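Local coordinates for extracellular ligand-binding receptor (Verminephrobacter eiseniae, PDB 4M88), which probably binds an amino acid or related small solute outside the cytoplasm as the substrate-binding component of an ABC transporter, at residues G27-L32 / E276-M281; V298-K303 / I325-F330. All blocks are in the same frame, centred on the assembly; numbering follows the deposited sequence.

From the N terminus, helix 18-37 supplies the first side of contact 1, whose partner, the end of helix 265-277 and the turn after it, comes 244 residues later. The long loop this closes takes in most of the chain, including strands 143-149 to 250-254 of the mixed sheet. Helix 286-303 then leads into contact 2, a short closure with 21 residues between its segments, 298-303 and 325-330. The contacts therefore follow one another in series and neither encloses the other. Their centres are about 18 Å apart, yet they touch where Tyr31 OH packs 3.4 Å from Gly299 CA, joining helix 18-37 to helix 286-303.

Contact 1: G27-L32 / E276-M281; sequences GIKAYL and EAFPQM
Ala30 and Ala277 bring the two backbones together, their CA atoms 5.5 Å apart. Residues 27-32 lie within helix 18-37, with Tyr31 N to Gly27 O (3.1 Å) and Leu32 N to Ile28 O among its i to i+4 bonds, whereas 276-281 runs off the end of a helix. Phe278 is the first residue to leave helical angles (phi -135°, psi 69°), and a type I beta turn from Phe278 to Met281 follows, its Met281 N bonded to Phe278 O at 3.1 Å.

The contact itself is apolar. Ala277 CB points at the helix and stands 4.0 Å from Ala30 CA and 4.2 Å from Ala30 CB; methyl groups on both sides permit this close approach of the main chains. Beside this pair lies the aromatic ring of Phe278, whose CB does not itself point at the helix. With CG turned opposite the backbone C (chi1 -55°), the ring reaches back toward Lys29 and Ala30. Lys29 CB meets its edge, near the ring plane, 4.4 Å from Phe278 CZ. The extended Lys29 chain then leads away from residues 276-281, and its NZ is hydrogen-bonded to Asn25 OD1, with a long, weak ion pair to Glu50. Only 137 Å² is buried in all, of which Phe278 contributes the largest share.

Within this periplasmic-binding-protein fold, helix 18-37 is held from several directions. Ala30 also packs on Ala273 and Met274 of helix 265-277, and Tyr31 on Ala295 and Arg296 of helix 286-303. Ile28 and Leu32 face the parallel sheet, touching strands 4-11 and 45-52.

Contact 2: V298-K303 / I325-F330; sequences VGEALK and IDIGGF
Glu300 meets Ile325 and Ile327 in a helix-on-hairpin packing contact, where helix 286-303 lies against the two-stranded antiparallel hairpin 325-327/330-332 of the periplasmic-binding-protein fold. The separation is wide: the nearest CA atoms, those of Glu300 and Ile327, are 8.1 Å apart, and the two segments bury 90 Å² together. Side chains alone bridge the gap, and on the helix it is the aliphatic part of Glu300 that does so. Glu300 CB lies 4.3 Å from Ile325 CD1, the end of an isoleucine directed at the helix, while Glu300 CG lies 4.4 Å from Ile327 CG1. Two successive bends near -60° (chi1 -60°, chi2 -65°) fold the Glu300 chain, and its carboxylate forms a salt bridge through OE2 with Arg296, one turn back along the same helix. Ile327 packs on Arg296 and Thr297 too, while Ala301 turns to Leu315 and Leu319 of helix 312-321.

A type I' turn, Ile327 to Phe330, joins the hairpin strands, with Gly328 and Gly329 both at positive phi. It is braced by an Asx motif: Gly329 N donates to Asp326 OD1 at 2.8 Å, reaching its syn side from 29° out of the carboxylate plane.

Contact 1: G27-L32 / E276-M281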
loop_
_atom_site.group_PDB
_atom_site.type_symbol
_atom_site.label_atom_id
_atom_site.label_comp_id
_atom_site.label_asym_id
_atom_site.label_seq_id
_atom_site.Cartn_x
_atom_site.Cartn_y
_atom_site.Cartn_z
ATOM N N GLY A 27 10.715 7.528 0.278
ATOM C CA GLY A 27 10.936 6.672 1.433
ATOM C C GLY A 27 12.054 5.681 1.185
ATOM O O GLY A 27 12.869 5.398 2.070
ATOM N N ILE A 28 12.103 5.144 -0.027
ATOM C CA ILE A 28 13.163 4.202 -0.369
ATOM C C ILE A 28 14.517 4.904 -0.311
ATOM O O ILE A 28 15.460 4.393 0.298
ATOM C CB ILE A 28 12.938 3.603 -1.774
ATOM C CG1 ILE A 28 11.700 2.701 -1.783
ATOM C CG2 ILE A 28 14.155 2.811 -2.234
ATOM C CD1 ILE A 28 11.235 2.342 -3.213
ATOM N N LYS A 29 14.612 6.090 -0.915
ATOM C CA LYS A 29 15.871 6.829 -0.919
ATOM C C LYS A 29 16.291 7.230 0.479
ATOM O O LYS A 29 17.483 7.213 0.806
ATOM C CB LYS A 29 15.745 8.085 -1.775
ATOM C CG LYS A 29 15.661 7.810 -3.250
ATOM C CD LYS A 29 15.419 9.112 -3.980
ATOM C CE LYS A 29 15.677 8.963 -5.460
ATOM N NZ LYS A 29 15.136 10.108 -6.232
ATOM N N ALA A 30 15.311 7.611 1.296
ATOM C CA ALA A 30 15.570 7.977 2.682
ATOM C C ALA A 30 16.217 6.809 3.422
ATOM O O ALA A 30 17.207 7.002 4.129
ATOM C CB ALA A 30 14.292 8.426 3.380
ATOM N N TYR A 31 15.692 5.600 3.253
ATOM C CA TYR A 31 16.331 4.452 3.900
ATOM C C TYR A 31 17.739 4.199 3.357
ATOM O O TYR A 31 18.691 4.014 4.137
ATOM C CB TYR A 31 15.514 3.164 3.794
ATOM C CG TYR A 31 16.331 2.007 4.330
ATOM C CD1 TYR A 31 16.560 1.878 5.696
ATOM C CD2 TYR A 31 16.935 1.091 3.470
ATOM C CE1 TYR A 31 17.346 0.845 6.198
ATOM C CE2 TYR A 31 17.728 0.059 3.964
ATOM C CZ TYR A 31 17.925 -0.057 5.325
ATOM O OH TYR A 31 18.695 -1.090 5.824
ATOM N N LEU A 32 17.870 4.162 2.031
ATOM C CA LEU A 32 19.169 3.889 1.407
ATOM C C LEU A 32 20.253 4.864 1.846
ATOM O O LEU A 32 21.395 4.466 2.077
ATOM C CB LEU A 32 19.050 3.868 -0.117
ATOM C CG LEU A 32 18.150 2.749 -0.645
ATOM C CD1 LEU A 32 18.243 2.687 -2.158
ATOM C CD2 LEU A 32 18.493 1.404 -0.020
ATOM N N GLU A 276 16.873 14.027 7.065
ATOM C CA GLU A 276 18.192 14.034 6.447
ATOM C C GLU A 276 18.103 14.153 4.922
ATOM O O GLU A 276 18.798 14.965 4.309
ATOM C CB GLU A 276 18.962 12.768 6.839
ATOM C CG GLU A 276 19.265 12.658 8.334
ATOM C CD GLU A 276 20.028 11.385 8.700
ATOM O OE1 GLU A 276 19.718 10.307 8.136
ATOM O OE2 GLU A 276 20.941 11.465 9.556
ATOM N N ALA A 277 17.229 13.349 4.322
ATOM C CA ALA A 277 17.131 13.256 2.870
ATOM C C ALA A 277 16.264 14.360 2.264
ATOM O O ALA A 277 16.550 14.857 1.177
ATOM C CB ALA A 277 16.594 11.874 2.472
ATOM N N PHE A 278 15.196 14.730 2.965
ATOM C CA PHE A 278 14.247 15.716 2.448
ATOM C C PHE A 278 13.872 16.731 3.516
ATOM O O PHE A 278 12.734 16.740 3.987
ATOM C CB PHE A 278 12.991 15.009 1.926
ATOM C CG PHE A 278 13.283 13.961 0.896
ATOM C CD1 PHE A 278 13.537 14.319 -0.424
ATOM C CD2 PHE A 278 13.334 12.618 1.253
ATOM C CE1 PHE A 278 13.825 13.361 -1.376
ATOM C CE2 PHE A 278 13.626 11.654 0.308
ATOM C CZ PHE A 278 13.867 12.019 -1.006
ATOM N N PRO A 279 14.828 17.596 3.900
ATOM C CA PRO A 279 14.636 18.506 5.037
ATOM C C PRO A 279 13.501 19.521 4.876
ATOM O O PRO A 279 12.998 20.001 5.892
ATOM C CB PRO A 279 15.985 19.227 5.148
ATOM C CG PRO A 279 16.632 19.067 3.820
ATOM C CD PRO A 279 16.176 17.726 3.319
ATOM N N GLN A 280 13.100 19.841 3.649
ATOM C CA GLN A 280 12.014 20.804 3.461
ATOM C C GLN A 280 10.675 20.240 3.895
ATOM O O GLN A 280 9.730 20.985 4.158
ATOM C CB GLN A 280 11.909 21.264 2.004
ATOM C CG GLN A 280 13.197 21.791 1.405
ATOM C CD GLN A 280 13.900 22.801 2.294
ATOM O OE1 GLN A 280 13.265 23.598 2.988
ATOM N NE2 GLN A 280 15.229 22.770 2.274
HETATM N N MSE A 281 10.582 18.917 3.948
HETATM C CA MSE A 281 9.302 18.282 4.208
HETATM C C MSE A 281 8.854 18.452 5.653
HETATM O O MSE A 281 9.617 18.199 6.584
HETATM C CB MSE A 281 9.364 16.809 3.848
HETATM C CG MSE A 281 8.312 16.416 2.854
HETATM SE SE MSE A 281 8.732 14.686 2.139
HETATM C CE MSE A 281 9.560 15.208 0.455
#

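Contact 2: V298-K303 / I325-F330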
loop_
_atom_site.group_PDB
_atom_site.type_symbol
_atom_site.label_atom_id
_atom_site.label_comp_id
_atom_site.label_asym_id
_atom_site.label_seq_id
_atom_site.Cartn_x
_atom_site.Cartn_y
_atom_site.Cartn_z
ATOM N N VAL A 298 14.679 -5.252 2.941
ATOM C CA VAL A 298 15.803 -5.773 2.180
ATOM C C VAL A 298 17.109 -5.581 2.942
ATOM O O VAL A 298 17.916 -6.504 3.037
ATOM C CB VAL A 298 15.903 -5.126 0.799
ATOM C CG1 VAL A 298 17.202 -5.530 0.132
ATOM C CG2 VAL A 298 14.711 -5.533 -0.063
ATOM N N GLY A 299 17.299 -4.388 3.497
ATOM C CA GLY A 299 18.490 -4.081 4.274
ATOM C C GLY A 299 18.648 -4.990 5.475
ATOM O O GLY A 299 19.732 -5.527 5.728
ATOM N N GLU A 300 17.574 -5.173 6.235
ATOM C CA GLU A 300 17.666 -6.019 7.423
ATOM C C GLU A 300 17.925 -7.482 7.066
ATOM O O GLU A 300 18.655 -8.177 7.772
ATOM C CB GLU A 300 16.431 -5.879 8.322
ATOM C CG GLU A 300 16.178 -4.456 8.851
ATOM C CD GLU A 300 17.256 -3.935 9.800
ATOM O OE1 GLU A 300 18.087 -4.734 10.292
ATOM O OE2 GLU A 300 17.263 -2.709 10.067
ATOM N N ALA A 301 17.345 -7.957 5.968
ATOM C CA ALA A 301 17.628 -9.323 5.536
ATOM C C ALA A 301 19.096 -9.463 5.141
ATOM O O ALA A 301 19.745 -10.442 5.494
ATOM C CB ALA A 301 16.728 -9.719 4.365
ATOM N N LEU A 302 19.615 -8.504 4.379
ATOM C CA LEU A 302 21.002 -8.618 3.924
ATOM C C LEU A 302 22.017 -8.541 5.070
ATOM O O LEU A 302 23.109 -9.098 4.965
ATOM C CB LEU A 302 21.320 -7.579 2.843
ATOM C CG LEU A 302 20.588 -7.726 1.505
ATOM C CD1 LEU A 302 20.997 -6.598 0.571
ATOM C CD2 LEU A 302 20.833 -9.092 0.839
ATOM N N LYS A 303 21.650 -7.869 6.162
ATOM C CA LYS A 303 22.544 -7.699 7.321
ATOM C C LYS A 303 22.357 -8.809 8.344
ATOM O O LYS A 303 23.100 -8.906 9.321
ATOM C CB LYS A 303 22.280 -6.353 8.003
ATOM C CG LYS A 303 22.732 -5.166 7.179
ATOM C CD LYS A 303 22.079 -3.877 7.643
ATOM C CE LYS A 303 22.820 -3.273 8.811
ATOM N NZ LYS A 303 22.570 -1.802 8.861
ATOM N N ILE A 325 11.309 -10.932 12.391
ATOM C CA ILE A 325 12.204 -9.839 12.706
ATOM C C ILE A 325 11.396 -8.672 13.250
ATOM O O ILE A 325 10.212 -8.501 12.931
ATOM C CB ILE A 325 13.036 -9.407 11.494
ATOM C CG1 ILE A 325 12.129 -8.921 10.371
ATOM C CG2 ILE A 325 13.943 -10.558 11.022
ATOM C CD1 ILE A 325 12.881 -8.186 9.284
ATOM N N ASP A 326 12.039 -7.889 14.101
ATOM C CA ASP A 326 11.415 -6.715 14.679
ATOM C C ASP A 326 12.140 -5.482 14.135
ATOM O O ASP A 326 13.280 -5.202 14.529
ATOM C CB ASP A 326 11.529 -6.789 16.208
ATOM C CG ASP A 326 10.868 -5.618 16.902
ATOM O OD1 ASP A 326 10.161 -4.853 16.217
ATOM O OD2 ASP A 326 11.046 -5.471 18.131
ATOM N N ILE A 327 11.487 -4.758 13.228
ATOM C CA ILE A 327 12.047 -3.519 12.694
ATOM C C ILE A 327 11.523 -2.332 13.494
ATOM O O ILE A 327 10.489 -1.763 13.153
ATOM C CB ILE A 327 11.687 -3.330 11.204
ATOM C CG1 ILE A 327 12.076 -4.567 10.396
ATOM C CG2 ILE A 327 12.383 -2.094 10.629
ATOM C CD1 ILE A 327 11.619 -4.495 8.931
ATOM N N GLY A 328 12.226 -1.983 14.569
ATOM C CA GLY A 328 11.839 -0.870 15.424
ATOM C C GLY A 328 10.401 -0.897 15.915
ATOM O O GLY A 328 9.778 0.145 16.099
ATOM N N GLY A 329 9.862 -2.092 16.134
ATOM C CA GLY A 329 8.490 -2.196 16.599
ATOM C C GLY A 329 7.525 -2.696 15.553
ATOM O O GLY A 329 6.397 -3.071 15.879
ATOM N N PHE A 330 7.949 -2.681 14.290
ATOM C CA PHE A 330 7.141 -3.231 13.209
ATOM C C PHE A 330 7.674 -4.618 12.890
ATOM O O PHE A 330 8.845 -4.775 12.515
ATOM C CB PHE A 330 7.195 -2.331 11.971
ATOM C CG PHE A 330 6.341 -2.817 10.828
ATOM C CD1 PHE A 330 4.956 -2.681 10.875
ATOM C CD2 PHE A 330 6.921 -3.406 9.710
ATOM C CE1 PHE A 330 4.162 -3.134 9.834
ATOM C CE2 PHE A 330 6.134 -3.856 8.657
ATOM C CZ PHE A 330 4.748 -3.720 8.723
#